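Local atomic coordinates of probable adenylyl-sulfate kinase (Synechocystis sp., PDB entry 5CB8), a protein that catalyses the ATP-dependent phosphorylation of adenosine 5'-phosphosulfate to 3'-phosphoadenylyl sulfate, a step in the activation and assimilation of sulfate. Residues Arg24-Trp29 / Asp121-Phe126; Val127-Ala132 / Cys171-Glu176. All coordinates share one frame; numbering follows the deposited sequence. Where two conformers were deposited one is given.

Overall arrangement
The two contacts follow the central parallel sheet of a P-loop kinase from its buried middle to its frayed border. Contact 1 pairs strand 26-31, which runs into the P-loop, with strand 122-127, and is almost wholly buried. Contact 2 begins where that second strand ends and joins its continuation to strand 169-171, outermost in this chain, and to the loop after it. The two meet directly, for Phe126 O of contact 1 accepts a probable backbone hydrogen bond from Cys171 N of contact 2. Regular backbone bonds and apolar or aromatic side chains dominate the first; the second has one good and one weak backbone bond, with the Asn128 amide and the Arg172 guanidinium along its more exposed side.

Contact 1: Arg24-Trp29 / Asp121-Phe126; sequences RGVTIW and DFLEVF
Trp29 and Phe122 meet on one face of the central parallel beta-sheet of this P-loop kinase fold, where strands 26-31 and 122-127 lie next to each other. Their rings are turned only 29° from parallel but slid well apart, the centroid of the five-membered indole ring being 5.3 Å from that of the phenyl ring, so little stacking overlap results. The phenyl instead uses its far end: Phe122 CZ sits 3.4 Å from Trp29 CB, while Phe122 CE2 comes 3.6 Å from Trp29 CE3. With CG anti to the backbone N (chi1 -179°), the Phe122 ring leans toward the neighbouring strand and also passes the methyl of Thr27, whose CG2 lies 4.0 Å from Phe122 CD2. That same methyl lies at the edge of the indole, in its plane, and thus touches both aromatic groups. Helix 109-119 covers this layer through Val115, and Trp29 NE1 is hydrogen-bonded to Ser106, by similarity the phosphoserine intermediate, which sets the indole beside the active site.

The other face is aliphatic. Ile28 and Val125 run side by side and point the same way, Ile28 CG2 lying 3.9 Å from Val125 CG2; Leu189 of helix 178-191 packs on Ile28 and Ile185 on Val125. Between the two layers, four nearly straight N-H...O bonds alternate along the parallel strands, from Thr27 N to Asp121 O at the start to Val125 N to Trp29 O at the end. Where the pairing begins, Asp121 is partly exposed and its OD1 is held by Tyr194. A water there donates to Gly25 O at 2.8 Å and, more weakly, to Asp121 OD2 at 3.2 Å.

Contact 2: Val127-Ala132 / Cys171-Glu176; sequences VNAPLA and CRTDLE
Val127 and Cys171 form a parallel beta bridge at the border of the P-loop kinase sheet, where strands 122-127 and 169-171 run side by side. Asn128 N donates to Cys171 O over 2.8 Å; the next link, from Thr173 N to Asn128 O, is weak at 3.4 Å.

The side chain of Asn128 can be followed outward from here. Its CB lies 3.8 Å from Cys171 O, the acceptor of its own backbone N-H. A first torsion of -179° swings CG to the side opposite the backbone N, and the amide then runs alongside the extended Arg172, both pointing the same way. At the tip, ND2 approaches Arg172 NE at 3.9 Å, the amide and guanidinium planes standing 83° apart. Both donors turn to the same acceptor, Glu170 OE1, by a hydrogen bond from Asn128 and a salt bridge from Arg172, which is consistent with their lying side by side.

Thr173 serves the inner side: its CG2 packs on Val127 CG1, and its OG1 lies 3.5 Å from Ala129 CB while hydrogen-bonding to Ala36 O in the P-loop. The loop after the strand is thereby tied to the loop that, by similarity, binds ATP. Farther along, Glu176 OE1, which also pairs with Lys184, takes the backbone N-H of Arg172 from above its carboxylate plane, Arg172 N lying 3.0 Å from Glu176 OE1.

Contact 1: Arg24-Trp29 / Asp121-Phe126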
loop_
_atom_site.group_PDB
_atom_site.type_symbol
_atom_site.label_atom_id
_atom_site.label_comp_id
_atom_site.label_asym_id
_atom_site.label_seq_id
_atom_site.Cartn_x
_atom_site.Cartn_y
_atom_site.Cartn_z
ATOM N N ARG B 24 -5.182 -17.302 -8.747
ATOM C CA ARG B 24 -4.379 -16.300 -9.447
ATOM C C ARG B 24 -4.753 -14.924 -8.924
ATOM O O ARG B 24 -5.899 -14.693 -8.533
ATOM C CB ARG B 24 -4.633 -16.341 -10.955
ATOM C CG ARG B 24 -4.437 -17.712 -11.590
ATOM C CD ARG B 24 -4.859 -17.686 -13.056
ATOM N NE ARG B 24 -4.679 -18.978 -13.723
ATOM C CZ ARG B 24 -4.902 -19.187 -15.020
ATOM N NH1 ARG B 24 -5.309 -18.191 -15.797
ATOM N NH2 ARG B 24 -4.711 -20.391 -15.543
ATOM N N GLY B 25 -3.796 -14.001 -8.926
ATOM C CA GLY B 25 -4.057 -12.671 -8.402
ATOM C C GLY B 25 -5.030 -11.883 -9.261
ATOM O O GLY B 25 -4.997 -11.971 -10.493
ATOM N N VAL B 26 -5.892 -11.107 -8.609
ATOM C CA VAL B 26 -6.879 -10.298 -9.306
ATOM C C VAL B 26 -7.432 -9.221 -8.377
ATOM O O VAL B 26 -7.638 -9.457 -7.181
ATOM C CB VAL B 26 -8.025 -11.190 -9.904
ATOM C CG1 VAL B 26 -8.733 -11.977 -8.815
ATOM C CG2 VAL B 26 -9.018 -10.350 -10.699
ATOM N N THR B 27 -7.629 -8.023 -8.915
ATOM C CA THR B 27 -8.313 -6.968 -8.176
ATOM C C THR B 27 -9.776 -6.933 -8.598
ATOM O O THR B 27 -10.086 -6.743 -9.778
ATOM C CB THR B 27 -7.668 -5.606 -8.434
ATOM O OG1 THR B 27 -6.366 -5.587 -7.827
ATOM C CG2 THR B 27 -8.516 -4.476 -7.845
ATOM N N ILE B 28 -10.669 -7.145 -7.638
ATOM C CA ILE B 28 -12.105 -7.067 -7.885
ATOM C C ILE B 28 -12.560 -5.701 -7.380
ATOM O O ILE B 28 -12.534 -5.446 -6.172
ATOM C CB ILE B 28 -12.848 -8.203 -7.154
ATOM C CG1 ILE B 28 -12.263 -9.563 -7.568
ATOM C CG2 ILE B 28 -14.359 -8.145 -7.435
ATOM C CD1 ILE B 28 -12.723 -10.710 -6.696
ATOM N N TRP B 29 -12.962 -4.825 -8.305
ATOM C CA TRP B 29 -13.126 -3.402 -8.003
ATOM C C TRP B 29 -14.592 -2.973 -8.019
ATOM O O TRP B 29 -15.194 -2.834 -9.090
ATOM C CB TRP B 29 -12.335 -2.549 -9.009
ATOM C CG TRP B 29 -12.251 -1.094 -8.634
ATOM C CD1 TRP B 29 -13.242 -0.156 -8.745
ATOM C CD2 TRP B 29 -11.115 -0.412 -8.079
ATOM N NE1 TRP B 29 -12.791 1.065 -8.293
ATOM C CE2 TRP B 29 -11.490 0.931 -7.880
ATOM C CE3 TRP B 29 -9.817 -0.817 -7.733
ATOM C CZ2 TRP B 29 -10.617 1.878 -7.340
ATOM C CZ3 TRP B 29 -8.947 0.127 -7.205
ATOM C CH2 TRP B 29 -9.349 1.461 -7.017
ATOM N N ASP B 121 -4.988 -7.697 -14.376
ATOM C CA ASP B 121 -5.937 -8.647 -13.804
ATOM C C ASP B 121 -6.881 -7.911 -12.870
ATOM O O ASP B 121 -6.655 -7.825 -11.656
ATOM C CB ASP B 121 -5.199 -9.762 -13.081
ATOM C CG ASP B 121 -4.314 -10.533 -14.007
ATOM O OD1 ASP B 121 -4.861 -11.284 -14.841
ATOM O OD2 ASP B 121 -3.084 -10.362 -13.926
ATOM N N PHE B 122 -7.953 -7.399 -13.458
ATOM C CA PHE B 122 -8.794 -6.410 -12.814
ATOM C C PHE B 122 -10.209 -6.636 -13.308
ATOM O O PHE B 122 -10.437 -6.768 -14.517
ATOM C CB PHE B 122 -8.300 -5.027 -13.250
ATOM C CG PHE B 122 -9.059 -3.871 -12.660
ATOM C CD1 PHE B 122 -10.273 -3.469 -13.204
ATOM C CD2 PHE B 122 -8.523 -3.144 -11.607
ATOM C CE1 PHE B 122 -10.960 -2.388 -12.680
ATOM C CE2 PHE B 122 -9.203 -2.060 -11.076
ATOM C CZ PHE B 122 -10.422 -1.680 -11.620
ATOM N N LEU B 123 -11.154 -6.700 -12.377
ATOM C CA LEU B 123 -12.563 -6.870 -12.714
ATOM C C LEU B 123 -13.336 -5.681 -12.175
ATOM O O LEU B 123 -13.378 -5.468 -10.957
ATOM C CB LEU B 123 -13.119 -8.143 -12.070
ATOM C CG LEU B 123 -12.726 -9.488 -12.659
ATOM C CD1 LEU B 123 -13.590 -10.601 -12.063
ATOM C CD2 LEU B 123 -12.881 -9.417 -14.167
ATOM N N GLU B 124 -13.954 -4.912 -13.067
ATOM C CA GLU B 124 -14.748 -3.758 -12.651
ATOM C C GLU B 124 -16.179 -4.209 -12.363
ATOM O O GLU B 124 -16.871 -4.718 -13.247
ATOM C CB GLU B 124 -14.755 -2.680 -13.745
ATOM C CG GLU B 124 -15.507 -1.396 -13.367
ATOM C CD GLU B 124 -15.529 -0.380 -14.503
ATOM O OE1 GLU B 124 -15.733 -0.780 -15.671
ATOM O OE2 GLU B 124 -15.349 0.825 -14.235
ATOM N N VAL B 125 -16.620 -4.019 -11.127
ATOM C CA VAL B 125 -17.965 -4.408 -10.741
ATOM C C VAL B 125 -18.770 -3.134 -10.481
ATOM O O VAL B 125 -18.454 -2.376 -9.565
ATOM C CB VAL B 125 -17.934 -5.295 -9.478
ATOM C CG1 VAL B 125 -19.346 -5.725 -9.086
ATOM C CG2 VAL B 125 -17.052 -6.530 -9.713
ATOM N N PHE B 126 -19.785 -2.885 -11.308
ATOM C CA PHE B 126 -20.655 -1.719 -11.136
ATOM C C PHE B 126 -21.770 -2.079 -10.152
ATOM O O PHE B 126 -22.699 -2.810 -10.496
ATOM C CB PHE B 126 -21.259 -1.321 -12.493
ATOM C CG PHE B 126 -22.131 -0.085 -12.456
ATOM C CD1 PHE B 126 -22.122 0.775 -11.362
ATOM C CD2 PHE B 126 -22.960 0.211 -13.531
ATOM C CE1 PHE B 126 -22.927 1.905 -11.337
ATOM C CE2 PHE B 126 -23.764 1.343 -13.518
ATOM C CZ PHE B 126 -23.746 2.192 -12.412
HETATM O O HOH W 1 -2.332 -12.249 -11.433
#

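Contact 2: Val127-Ala132 / Cys171-Glu176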
loop_
_atom_site.group_PDB
_atom_site.type_symbol
_atom_site.label_atom_id
_atom_site.label_comp_id
_atom_site.label_asym_id
_atom_site.label_seq_id
_atom_site.Cartn_x
_atom_site.Cartn_y
_atom_site.Cartn_z
ATOM N N VAL B 127 -21.655 -1.592 -8.922
ATOM C CA VAL B 127 -22.722 -1.739 -7.948
ATOM C C VAL B 127 -23.695 -0.601 -8.195
ATOM O O VAL B 127 -23.459 0.544 -7.771
ATOM C CB VAL B 127 -22.173 -1.708 -6.518
ATOM C CG1 VAL B 127 -23.297 -1.982 -5.523
ATOM C CG2 VAL B 127 -21.075 -2.760 -6.367
ATOM N N ASN B 128 -24.781 -0.924 -8.901
ATOM C CA ASN B 128 -25.674 0.072 -9.474
ATOM C C ASN B 128 -27.009 0.128 -8.741
ATOM O O ASN B 128 -27.873 -0.726 -8.953
ATOM C CB ASN B 128 -25.896 -0.276 -10.955
ATOM C CG ASN B 128 -26.795 0.715 -11.685
ATOM O OD1 ASN B 128 -27.174 1.764 -11.153
ATOM N ND2 ASN B 128 -27.117 0.390 -12.937
ATOM N N ALA B 129 -27.174 1.130 -7.880
ATOM C CA ALA B 129 -28.466 1.415 -7.255
ATOM C C ALA B 129 -28.913 2.810 -7.673
ATOM O O ALA B 129 -28.082 3.701 -7.820
ATOM C CB ALA B 129 -28.351 1.327 -5.737
ATOM N N PRO B 130 -30.227 3.014 -7.856
ATOM C CA PRO B 130 -30.696 4.347 -8.255
ATOM C C PRO B 130 -30.373 5.370 -7.174
ATOM O O PRO B 130 -30.386 5.021 -5.986
ATOM C CB PRO B 130 -32.210 4.167 -8.351
ATOM C CG PRO B 130 -32.400 2.697 -8.628
ATOM C CD PRO B 130 -31.320 2.027 -7.825
ATOM N N LEU B 131 -30.079 6.605 -7.570
ATOM C CA LEU B 131 -29.803 7.653 -6.597
ATOM C C LEU B 131 -30.950 7.789 -5.605
ATOM O O LEU B 131 -30.725 7.947 -4.403
ATOM C CB LEU B 131 -29.558 8.998 -7.290
ATOM C CG LEU B 131 -29.312 10.174 -6.330
ATOM C CD1 LEU B 131 -27.914 10.098 -5.727
ATOM C CD2 LEU B 131 -29.501 11.513 -7.019
ATOM N N ALA B 132 -32.182 7.716 -6.102
ATOM C CA ALA B 132 -33.342 7.927 -5.235
ATOM C C ALA B 132 -33.434 6.851 -4.157
ATOM O O ALA B 132 -33.856 7.119 -3.033
ATOM C CB ALA B 132 -34.629 7.972 -6.060
ATOM N N CYS B 171 -24.189 -5.215 -10.723
ATOM C CA CYS B 171 -25.104 -5.673 -9.686
ATOM C C CYS B 171 -26.135 -4.580 -9.446
ATOM O O CYS B 171 -25.806 -3.515 -8.908
ATOM C CB CYS B 171 -24.334 -5.963 -8.394
ATOM S SG CYS B 171 -23.007 -7.193 -8.580
ATOM N N ARG B 172 -27.368 -4.817 -9.884
ATOM C CA ARG B 172 -28.428 -3.839 -9.675
ATOM C C ARG B 172 -29.093 -4.156 -8.347
ATOM O O ARG B 172 -30.070 -4.909 -8.289
ATOM C CB ARG B 172 -29.414 -3.848 -10.854
ATOM C CG ARG B 172 -28.703 -3.420 -12.138
ATOM C CD ARG B 172 -29.595 -3.299 -13.370
ATOM N NE ARG B 172 -28.799 -2.722 -14.458
ATOM C CZ ARG B 172 -29.249 -2.443 -15.676
ATOM N NH1 ARG B 172 -30.510 -2.687 -15.998
ATOM N NH2 ARG B 172 -28.425 -1.917 -16.574
ATOM N N THR B 173 -28.548 -3.579 -7.275
ATOM C CA THR B 173 -28.849 -4.048 -5.922
ATOM C C THR B 173 -30.279 -3.800 -5.472
ATOM O O THR B 173 -30.722 -4.408 -4.499
ATOM C CB THR B 173 -27.866 -3.470 -4.890
ATOM O OG1 THR B 173 -27.832 -2.048 -5.026
ATOM C CG2 THR B 173 -26.474 -4.016 -5.140
ATOM N N ASP B 174 -30.999 -2.921 -6.171
ATOM C CA ASP B 174 -32.410 -2.686 -5.880
ATOM C C ASP B 174 -33.303 -3.738 -6.530
ATOM O O ASP B 174 -34.503 -3.827 -6.231
ATOM C CB ASP B 174 -32.831 -1.295 -6.358
ATOM C CG ASP B 174 -32.491 -1.048 -7.818
ATOM O OD1 ASP B 174 -31.378 -1.419 -8.265
ATOM O OD2 ASP B 174 -33.333 -0.452 -8.518
ATOM N N LEU B 175 -32.718 -4.543 -7.417
ATOM C CA LEU B 175 -33.505 -5.503 -8.207
ATOM C C LEU B 175 -33.023 -6.949 -8.097
ATOM O O LEU B 175 -33.623 -7.855 -8.682
ATOM C CB LEU B 175 -33.512 -5.093 -9.684
ATOM C CG LEU B 175 -33.923 -3.659 -10.005
ATOM C CD1 LEU B 175 -33.694 -3.354 -11.482
ATOM C CD2 LEU B 175 -35.380 -3.408 -9.621
ATOM N N GLU B 176 -31.936 -7.171 -7.368
ATOM C CA GLU B 176 -31.438 -8.534 -7.196
ATOM C C GLU B 176 -31.070 -8.800 -5.742
ATOM O O GLU B 176 -30.671 -7.887 -5.013
ATOM C CB GLU B 176 -30.256 -8.807 -8.136
ATOM C CG GLU B 176 -29.219 -7.721 -8.142
ATOM C CD GLU B 176 -28.117 -7.921 -9.170
ATOM O OE1 GLU B 176 -28.317 -7.601 -10.369
ATOM O OE2 GLU B 176 -27.028 -8.377 -8.764
#